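Local atomic coordinates of polyketide synthase PksR (PDB entry 4U3V), a protein that takes part in assembling the antibiotic bacillaene in Bacillus subtilis, represented here by its double-hotdog enoyl-isomerase domain. Residues Glu73-Tyr83 with Pro230-Lys240; Gly258-Asp266 with Leu276-Lys284. One frame throughout, in Å; residues are numbered along the deposited sequence.

Interaction 1. Residues Glu73-Tyr83 with Pro230-Lys240; sequences ENSGRISKLSY and PFGINDIQFTK
Strands 75-83 and 230-239 pair antiparallel where the N-terminal and C-terminal hotdog folds meet, and so form the seam of the double hotdog. Doubled backbone bonds tie Gly76 to Phe238, Ile78 to Ile236 and Leu81 to Ile233. The Phe238 ring lies across the backbone at Gly76, with Gly76 CA 4.1 Å from its centroid over the face. Phe238 CG stands between its own backbone N and carbonyl carbon (chi1 55°), a torsion that swings the ring over the opposite strand and brings CE2 to 3.6 Å from Ile78 CG1. A second glycine is covered in the same way: Gly232 CA sits 3.8 Å from the centroid of the Tyr83 ring, while Pro230 CB meets the ring edge at CE2. On the face opposite Ile78 and Phe238, the side chains of Arg77 and Gln237 run side by side and their guanidinium and amide groups stack, planes 26° apart; Arg77 NH2 is hydrogen-bonded to Ser134 O and Gln237 OE1 to His277 ND1. A water joins Leu81 O to Asn234 OD1 beside the corner at 234. Strands 121-132 and 274-283 flank the pair, and helix 56-69 packs against Ile78 and Phe238.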
loop_
_atom_site.group_PDB
_atom_site.type_symbol
_atom_site.label_atom_id
_atom_site.label_comp_id
_atom_site.label_asym_id
_atom_site.label_seq_id
_atom_site.Cartn_x
_atom_site.Cartn_y
_atom_site.Cartn_z
ATOM N N GLU A 73 15.441 2.336 15.984
ATOM C CA GLU A 73 15.767 2.289 14.555
ATOM C C GLU A 73 14.968 3.352 13.811
ATOM O O GLU A 73 13.807 3.595 14.132
ATOM C CB GLU A 73 15.514 0.896 13.963
ATOM C CG GLU A 73 16.289 -0.236 14.619
ATOM C CD GLU A 73 17.781 -0.196 14.314
ATOM O OE1 GLU A 73 18.191 0.495 13.353
ATOM O OE2 GLU A 73 18.549 -0.863 15.039
ATOM N N ASN A 74 15.619 4.059 12.889
ATOM C CA ASN A 74 14.969 5.169 12.193
ATOM C C ASN A 74 14.539 4.705 10.802
ATOM O O ASN A 74 13.907 5.447 10.053
ATOM C CB ASN A 74 15.882 6.395 12.107
ATOM C CG ASN A 74 17.346 6.024 12.064
ATOM O OD1 ASN A 74 17.740 5.092 11.361
ATOM N ND2 ASN A 74 18.159 6.724 12.850
ATOM N N SER A 75 14.809 3.442 10.521
ATOM C CA SER A 75 14.509 2.889 9.215
ATOM C C SER A 75 14.522 1.378 9.319
ATOM O O SER A 75 15.090 0.818 10.257
ATOM C CB SER A 75 15.543 3.377 8.190
ATOM O OG SER A 75 16.758 2.662 8.332
ATOM N N GLY A 76 13.863 0.709 8.371
ATOM C CA GLY A 76 13.751 -0.729 8.381
ATOM C C GLY A 76 13.293 -1.276 7.040
ATOM O O GLY A 76 13.153 -0.509 6.058
ATOM N N ARG A 77 13.031 -2.581 7.023
ATOM C CA ARG A 77 12.528 -3.297 5.855
ATOM C C ARG A 77 11.363 -4.181 6.247
ATOM O O ARG A 77 11.407 -4.869 7.271
ATOM C CB ARG A 77 13.602 -4.214 5.254
ATOM C CG ARG A 77 14.939 -3.544 5.009
ATOM C CD ARG A 77 14.971 -2.816 3.676
ATOM N NE ARG A 77 16.209 -2.051 3.531
ATOM C CZ ARG A 77 17.397 -2.594 3.285
ATOM N NH1 ARG A 77 17.500 -3.905 3.112
ATOM N NH2 ARG A 77 18.484 -1.827 3.204
ATOM N N ILE A 78 10.359 -4.254 5.369
ATOM C CA ILE A 78 9.445 -5.389 5.354
ATOM C C ILE A 78 9.802 -6.271 4.161
ATOM O O ILE A 78 10.127 -5.749 3.111
ATOM C CB ILE A 78 7.983 -4.907 5.136
ATOM C CG1 ILE A 78 7.615 -3.769 6.099
ATOM C CG2 ILE A 78 7.019 -6.081 5.155
ATOM C CD1 ILE A 78 7.766 -4.133 7.564
ATOM N N SER A 79 9.711 -7.590 4.310
ATOM C CA SER A 79 9.968 -8.509 3.182
ATOM C C SER A 79 8.867 -9.529 3.058
ATOM O O SER A 79 8.296 -9.966 4.066
ATOM C CB SER A 79 11.306 -9.247 3.382
ATOM O OG SER A 79 12.330 -8.346 3.767
ATOM N N LYS A 80 8.607 -9.974 1.822
ATOM C CA LYS A 80 7.765 -11.123 1.538
ATOM C C LYS A 80 6.363 -10.986 2.140
ATOM O O LYS A 80 5.801 -11.930 2.708
ATOM C CB LYS A 80 8.419 -12.444 1.964
ATOM C CG LYS A 80 9.861 -12.536 1.502
ATOM C CD LYS A 80 10.369 -13.964 1.519
ATOM C CE LYS A 80 11.758 -14.028 0.890
ATOM N NZ LYS A 80 12.430 -15.325 1.199
ATOM N N LEU A 81 5.816 -9.784 2.014
ATOM C CA LEU A 81 4.459 -9.513 2.533
ATOM C C LEU A 81 3.439 -10.095 1.555
ATOM O O LEU A 81 3.417 -9.776 0.340
ATOM C CB LEU A 81 4.278 -8.001 2.666
ATOM C CG LEU A 81 2.928 -7.517 3.180
ATOM C CD1 LEU A 81 2.727 -8.009 4.620
ATOM C CD2 LEU A 81 2.873 -5.978 3.067
ATOM N N SER A 82 2.638 -11.006 2.059
ATOM C CA SER A 82 1.699 -11.753 1.250
ATOM C C SER A 82 0.300 -11.609 1.856
ATOM O O SER A 82 0.167 -11.658 3.072
ATOM C CB SER A 82 2.152 -13.220 1.259
ATOM O OG SER A 82 1.128 -14.061 0.845
ATOM N N TYR A 83 -0.713 -11.360 1.018
ATOM C CA TYR A 83 -2.091 -11.128 1.472
ATOM C C TYR A 83 -2.799 -12.467 1.415
ATOM O O TYR A 83 -2.860 -13.112 0.357
ATOM C CB TYR A 83 -2.842 -10.099 0.587
ATOM C CG TYR A 83 -2.132 -8.745 0.494
ATOM C CD1 TYR A 83 -1.215 -8.344 1.470
ATOM C CD2 TYR A 83 -2.340 -7.905 -0.595
ATOM C CE1 TYR A 83 -0.515 -7.140 1.367
ATOM C CE2 TYR A 83 -1.695 -6.679 -0.679
ATOM C CZ TYR A 83 -0.734 -6.337 0.239
ATOM O OH TYR A 83 -0.078 -5.134 0.118
ATOM N N PRO A 230 -4.428 -6.746 -5.673
ATOM C CA PRO A 230 -3.116 -6.756 -5.025
ATOM C C PRO A 230 -2.934 -8.075 -4.263
ATOM O O PRO A 230 -3.888 -8.610 -3.677
ATOM C CB PRO A 230 -3.197 -5.594 -4.029
ATOM C CG PRO A 230 -4.234 -4.695 -4.606
ATOM C CD PRO A 230 -5.257 -5.632 -5.181
ATOM N N PHE A 231 -1.739 -8.627 -4.378
ATOM C CA PHE A 231 -1.403 -9.976 -3.910
ATOM C C PHE A 231 -0.349 -9.873 -2.780
ATOM O O PHE A 231 -0.286 -10.696 -1.866
ATOM C CB PHE A 231 -0.815 -10.718 -5.121
ATOM C CG PHE A 231 -0.415 -12.140 -4.849
ATOM C CD1 PHE A 231 -1.325 -13.181 -5.038
ATOM C CD2 PHE A 231 0.902 -12.452 -4.527
ATOM C CE1 PHE A 231 -0.943 -14.503 -4.846
ATOM C CE2 PHE A 231 1.284 -13.773 -4.313
ATOM C CZ PHE A 231 0.358 -14.798 -4.471
ATOM N N GLY A 232 0.472 -8.838 -2.820
ATOM C CA GLY A 232 1.444 -8.618 -1.773
ATOM C C GLY A 232 2.584 -7.798 -2.322
ATOM O O GLY A 232 2.438 -7.188 -3.395
ATOM N N ILE A 233 3.594 -7.581 -1.486
ATOM C CA ILE A 233 4.737 -6.706 -1.781
ATOM C C ILE A 233 6.034 -7.431 -1.369
ATOM O O ILE A 233 6.220 -7.777 -0.210
ATOM C CB ILE A 233 4.622 -5.350 -1.037
ATOM C CG1 ILE A 233 3.236 -4.728 -1.272
ATOM C CG2 ILE A 233 5.804 -4.433 -1.412
ATOM C CD1 ILE A 233 3.004 -3.427 -0.504
ATOM N N ASN A 234 6.952 -7.646 -2.307
ATOM C CA ASN A 234 8.197 -8.383 -2.002
ATOM C C ASN A 234 9.164 -7.691 -1.027
ATOM O O ASN A 234 9.823 -8.361 -0.201
ATOM C CB ASN A 234 8.942 -8.736 -3.303
ATOM C CG ASN A 234 8.226 -9.796 -4.126
ATOM O OD1 ASN A 234 7.368 -10.520 -3.627
ATOM N ND2 ASN A 234 8.605 -9.908 -5.399
ATOM N N ASP A 235 9.214 -6.363 -1.084
ATOM C CA ASP A 235 10.090 -5.575 -0.218
ATOM C C ASP A 235 9.574 -4.157 -0.032
ATOM O O ASP A 235 9.210 -3.465 -0.998
ATOM C CB ASP A 235 11.528 -5.574 -0.754
ATOM C CG ASP A 235 12.550 -5.129 0.296
ATOM O OD1 ASP A 235 12.742 -5.844 1.309
ATOM O OD2 ASP A 235 13.170 -4.061 0.103
ATOM N N ILE A 236 9.653 -3.649 1.199
ATOM C CA ILE A 236 9.446 -2.243 1.426
ATOM C C ILE A 236 10.632 -1.730 2.209
ATOM O O ILE A 236 11.030 -2.370 3.176
ATOM C CB ILE A 236 8.173 -1.993 2.280
ATOM C CG1 ILE A 236 7.009 -2.835 1.732
ATOM C CG2 ILE A 236 7.897 -0.487 2.377
ATOM C CD1 ILE A 236 5.692 -2.643 2.484
ATOM N N GLN A 237 11.204 -0.615 1.786
ATOM C CA GLN A 237 12.248 0.054 2.584
ATOM C C GLN A 237 11.753 1.389 3.032
ATOM O O GLN A 237 11.377 2.212 2.216
ATOM C CB GLN A 237 13.527 0.283 1.738
ATOM C CG GLN A 237 14.018 -0.940 0.981
ATOM C CD GLN A 237 15.307 -0.650 0.218
ATOM O OE1 GLN A 237 15.576 0.494 -0.155
ATOM N NE2 GLN A 237 16.065 -1.687 -0.073
ATOM N N PHE A 238 11.783 1.642 4.343
ATOM C CA PHE A 238 11.094 2.792 4.872
ATOM C C PHE A 238 11.883 3.431 6.031
ATOM O O PHE A 238 12.761 2.792 6.598
ATOM C CB PHE A 238 9.696 2.347 5.382
ATOM C CG PHE A 238 9.755 1.235 6.375
ATOM C CD1 PHE A 238 9.898 1.541 7.732
ATOM C CD2 PHE A 238 9.782 -0.107 5.981
ATOM C CE1 PHE A 238 10.039 0.524 8.649
ATOM C CE2 PHE A 238 9.864 -1.131 6.913
ATOM C CZ PHE A 238 10.066 -0.798 8.257
ATOM N N THR A 239 11.530 4.673 6.343
ATOM C CA THR A 239 12.009 5.396 7.553
ATOM C C THR A 239 10.875 5.852 8.466
ATOM O O THR A 239 9.692 5.743 8.115
ATOM C CB THR A 239 12.821 6.648 7.188
ATOM O OG1 THR A 239 11.942 7.744 6.890
ATOM C CG2 THR A 239 13.709 6.370 5.981
ATOM N N LYS A 240 11.258 6.401 9.624
ATOM C CA LYS A 240 10.313 6.887 10.620
ATOM C C LYS A 240 9.819 8.286 10.293
ATOM O O LYS A 240 8.869 8.750 10.905
ATOM C CB LYS A 240 10.970 6.902 12.003
ATOM C CG LYS A 240 10.901 5.589 12.759
ATOM C CD LYS A 240 11.278 5.762 14.227
ATOM C CE LYS A 240 10.084 6.186 15.071
ATOM N NZ LYS A 240 9.140 5.059 15.317
HETATM O O HOH W 1 5.267 -10.754 -1.606
#

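Interaction 2. Residues Gly258-Asp266 with Leu276-Lys284; sequences GDMLLFDVD and LHYSGYSLK
Strands 260-268 and 274-283 form a beta hairpin, joined along 260-266 and 276-283 by three doubled backbone pairs: Leu261 with Leu283, Phe263 with Tyr281, and Val265 with Tyr278. The register slips by one residue between the last two. There Gly280 and Tyr281 both face Phe263, a G1 beta bulge, and Gly280 takes the positive phi (61°) that this bulge requires. The side chain of Asp264 fastens the bulge from across the strands: its OD1 accepts from Gly280 N at 3.1 Å, met nearly along the C-O bond, and also lies against Ser279 CA. Ser282 OG donates to Gly280 O from above the carbonyl plane, a second grip on the same glycine.

In the C-terminal hotdog fold, the face bearing Leu261, Phe263, Val265, Tyr278, Tyr281 and Leu283 meets helix 205-219, the hotdog's central helix, through Phe263, Tyr278, Tyr281 and Leu283. Val265 and Tyr278 lie side by side, Val265 CB 3.7 Å from Tyr278 CD2. Tyr278 OH is hydrogen-bonded to Thr208 OG1 and Tyr281 OH to Thr208 O. On the other face Leu262 CG rests 3.3 Å from Ser282 OG. Met260, bent at chi2 and chi3, folds across the strand end and lays SD 3.9 Å from Lys284 CB.

At the Asp266 end, a carboxylate oxygen, Asp266 OD1, lies 3.3 Å from the ring carbon His277 CD2, carboxylate and imidazole planes 68° apart. His277 ND1 is hydrogen-bonded to Gln237 OE1 and NE2 to Thr274 OG1. Asp266 OD1 also forms a salt bridge with Lys138 and receives a water that donates to Tyr278 O.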
loop_
_atom_site.group_PDB
_atom_site.type_symbol
_atom_site.label_atom_id
_atom_site.label_comp_id
_atom_site.label_asym_id
_atom_site.label_seq_id
_atom_site.Cartn_x
_atom_site.Cartn_y
_atom_site.Cartn_z
ATOM N N GLY A 258 3.105 -15.710 -15.391
ATOM C CA GLY A 258 2.233 -16.441 -14.464
ATOM C C GLY A 258 0.953 -15.682 -14.115
ATOM O O GLY A 258 0.385 -15.888 -13.031
ATOM N N ASP A 259 0.538 -14.786 -15.012
ATOM C CA ASP A 259 -0.586 -13.866 -14.748
ATOM C C ASP A 259 -0.388 -13.012 -13.496
ATOM O O ASP A 259 -1.360 -12.589 -12.852
ATOM C CB ASP A 259 -1.905 -14.639 -14.658
ATOM C CG ASP A 259 -2.382 -15.127 -16.010
ATOM O OD1 ASP A 259 -2.627 -14.281 -16.899
ATOM O OD2 ASP A 259 -2.523 -16.356 -16.179
ATOM N N MET A 260 0.870 -12.808 -13.120
ATOM C CA MET A 260 1.204 -11.873 -12.042
ATOM C C MET A 260 1.977 -10.703 -12.665
ATOM O O MET A 260 2.931 -10.901 -13.420
ATOM C CB MET A 260 2.089 -12.545 -11.006
ATOM C CG MET A 260 1.463 -13.792 -10.361
ATOM S SD MET A 260 0.028 -13.333 -9.361
ATOM C CE MET A 260 0.751 -12.048 -8.355
ATOM N N LEU A 261 1.648 -9.497 -12.242
ATOM C CA LEU A 261 2.343 -8.314 -12.743
ATOM C C LEU A 261 2.993 -7.678 -11.521
ATOM O O LEU A 261 2.300 -7.339 -10.566
ATOM C CB LEU A 261 1.324 -7.308 -13.316
ATOM C CG LEU A 261 0.641 -7.822 -14.587
ATOM C CD1 LEU A 261 -0.683 -7.083 -14.803
ATOM C CD2 LEU A 261 1.571 -7.541 -15.736
ATOM N N LEU A 262 4.309 -7.504 -11.557
ATOM C CA LEU A 262 5.037 -6.945 -10.400
ATOM C C LEU A 262 5.691 -5.628 -10.820
ATOM O O LEU A 262 6.215 -5.484 -11.948
ATOM C CB LEU A 262 6.140 -7.888 -9.908
ATOM C CG LEU A 262 5.641 -8.975 -8.940
ATOM C CD1 LEU A 262 4.747 -9.993 -9.629
ATOM C CD2 LEU A 262 6.799 -9.660 -8.217
ATOM N N PHE A 263 5.667 -4.676 -9.896
ATOM C CA PHE A 263 6.098 -3.303 -10.149
ATOM C C PHE A 263 7.091 -2.899 -9.084
ATOM O O PHE A 263 6.986 -3.310 -7.932
ATOM C CB PHE A 263 4.867 -2.337 -10.069
ATOM C CG PHE A 263 3.855 -2.584 -11.118
ATOM C CD1 PHE A 263 3.931 -1.900 -12.324
ATOM C CD2 PHE A 263 2.891 -3.576 -10.947
ATOM C CE1 PHE A 263 3.008 -2.159 -13.333
ATOM C CE2 PHE A 263 1.999 -3.882 -11.987
ATOM C CZ PHE A 263 2.046 -3.155 -13.161
ATOM N N ASP A 264 8.043 -2.055 -9.453
ATOM C CA ASP A 264 8.792 -1.287 -8.460
ATOM C C ASP A 264 8.205 0.107 -8.286
ATOM O O ASP A 264 7.718 0.723 -9.238
ATOM C CB ASP A 264 10.300 -1.221 -8.820
ATOM C CG ASP A 264 11.021 -2.542 -8.580
ATOM O OD1 ASP A 264 10.400 -3.526 -8.088
ATOM O OD2 ASP A 264 12.234 -2.624 -8.925
ATOM N N VAL A 265 8.243 0.622 -7.053
ATOM C CA VAL A 265 7.616 1.905 -6.782
ATOM C C VAL A 265 8.571 2.735 -5.946
ATOM O O VAL A 265 8.941 2.318 -4.844
ATOM C CB VAL A 265 6.321 1.753 -5.948
ATOM C CG1 VAL A 265 5.709 3.131 -5.720
ATOM C CG2 VAL A 265 5.327 0.840 -6.650
ATOM N N ASP A 266 8.974 3.889 -6.478
ATOM C CA ASP A 266 9.746 4.875 -5.668
ATOM C C ASP A 266 8.884 6.075 -5.315
ATOM O O ASP A 266 8.258 6.722 -6.154
ATOM C CB ASP A 266 10.994 5.358 -6.426
ATOM C CG ASP A 266 12.096 4.304 -6.522
ATOM O OD1 ASP A 266 12.283 3.505 -5.584
ATOM O OD2 ASP A 266 12.849 4.332 -7.521
ATOM N N LEU A 276 10.765 6.481 0.283
ATOM C CA LEU A 276 10.180 5.182 0.578
ATOM C C LEU A 276 10.257 4.373 -0.726
ATOM O O LEU A 276 10.079 4.969 -1.800
ATOM C CB LEU A 276 8.709 5.405 0.961
ATOM C CG LEU A 276 7.763 4.211 1.073
ATOM C CD1 LEU A 276 8.234 3.267 2.156
ATOM C CD2 LEU A 276 6.341 4.709 1.406
ATOM N N HIS A 277 10.673 3.116 -0.622
ATOM C CA HIS A 277 10.835 2.212 -1.782
ATOM C C HIS A 277 9.963 1.005 -1.592
ATOM O O HIS A 277 10.020 0.332 -0.553
ATOM C CB HIS A 277 12.278 1.717 -1.978
ATOM C CG HIS A 277 13.333 2.816 -2.000
ATOM N ND1 HIS A 277 14.569 2.642 -1.457
ATOM C CD2 HIS A 277 13.305 4.124 -2.500
ATOM C CE1 HIS A 277 15.263 3.799 -1.553
ATOM N NE2 HIS A 277 14.520 4.682 -2.241
ATOM N N TYR A 278 9.214 0.650 -2.636
ATOM C CA TYR A 278 8.609 -0.688 -2.714
ATOM C C TYR A 278 9.223 -1.447 -3.879
ATOM O O TYR A 278 9.428 -0.875 -4.935
ATOM C CB TYR A 278 7.112 -0.596 -3.054
ATOM C CG TYR A 278 6.272 0.256 -2.121
ATOM C CD1 TYR A 278 5.410 -0.344 -1.188
ATOM C CD2 TYR A 278 6.241 1.628 -2.248
ATOM C CE1 TYR A 278 4.569 0.419 -0.403
ATOM C CE2 TYR A 278 5.374 2.406 -1.483
ATOM C CZ TYR A 278 4.563 1.803 -0.538
ATOM O OH TYR A 278 3.685 2.574 0.208
ATOM N N SER A 279 9.394 -2.740 -3.723
ATOM C CA SER A 279 9.880 -3.563 -4.817
ATOM C C SER A 279 9.033 -4.834 -4.923
ATOM O O SER A 279 8.572 -5.397 -3.911
ATOM C CB SER A 279 11.397 -3.824 -4.641
ATOM O OG SER A 279 11.643 -5.156 -4.262
ATOM N N GLY A 280 8.700 -5.248 -6.150
ATOM C CA GLY A 280 7.828 -6.406 -6.319
ATOM C C GLY A 280 6.461 -6.209 -5.686
ATOM O O GLY A 280 5.934 -7.101 -5.008
ATOM N N TYR A 281 5.878 -5.041 -5.947
ATOM C CA TYR A 281 4.474 -4.798 -5.667
ATOM C C TYR A 281 3.650 -5.613 -6.662
ATOM O O TYR A 281 3.692 -5.364 -7.891
ATOM C CB TYR A 281 4.255 -3.296 -5.845
ATOM C CG TYR A 281 2.990 -2.721 -5.247
ATOM C CD1 TYR A 281 3.084 -1.746 -4.215
ATOM C CD2 TYR A 281 1.747 -3.014 -5.780
ATOM C CE1 TYR A 281 1.933 -1.174 -3.676
ATOM C CE2 TYR A 281 0.589 -2.448 -5.221
ATOM C CZ TYR A 281 0.708 -1.511 -4.204
ATOM O OH TYR A 281 -0.430 -0.952 -3.637
ATOM N N SER A 282 2.874 -6.576 -6.152
ATOM C CA SER A 282 2.316 -7.663 -6.983
ATOM C C SER A 282 0.825 -7.498 -7.178
ATOM O O SER A 282 0.089 -7.355 -6.184
ATOM C CB SER A 282 2.523 -9.015 -6.233
ATOM O OG SER A 282 3.904 -9.327 -6.165
ATOM N N LEU A 283 0.382 -7.606 -8.440
ATOM C CA LEU A 283 -1.018 -7.706 -8.806
ATOM C C LEU A 283 -1.248 -9.037 -9.516
ATOM O O LEU A 283 -0.496 -9.436 -10.407
ATOM C CB LEU A 283 -1.439 -6.556 -9.729
ATOM C CG LEU A 283 -1.831 -5.227 -9.070
ATOM C CD1 LEU A 283 -0.644 -4.611 -8.357
ATOM C CD2 LEU A 283 -2.374 -4.278 -10.122
ATOM N N LYS A 284 -2.354 -9.678 -9.179
ATOM C CA LYS A 284 -2.825 -10.848 -9.907
ATOM C C LYS A 284 -3.820 -10.456 -10.994
ATOM O O LYS A 284 -4.771 -9.705 -10.721
ATOM C CB LYS A 284 -3.490 -11.811 -8.912
ATOM C CG LYS A 284 -4.059 -13.064 -9.550
ATOM C CD LYS A 284 -4.615 -14.006 -8.493
ATOM C CE LYS A 284 -5.448 -15.121 -9.114
ATOM N NZ LYS A 284 -4.615 -16.253 -9.608
HETATM O O HOH W 2 12.102 0.437 -5.422
#

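Overall arrangement
Interactions 1 and 2, with centres about 12 Å apart, share a border because strand 230-239 of the first lies next to strand 274-283 of the second. The four strands therefore follow one another as 75-83, 230-239, 274-283 and 260-268, so the sheet runs on from the seam through the C-terminal hotdog. Gln237 OE1 and His277 ND1, 2.7 Å apart, join the two contacts, and Asp235 O probably accepts a hydrogen bond from Ser279 N at 2.8 Å. Asn234 and Asp235 both face Ser279, the residue just before the bulge glycine Gly280, in a classic beta bulge, while Asn234 ND2 packs 3.4 Å from Leu262 CD2. Irregularities of neighbouring strands thus fall side by side.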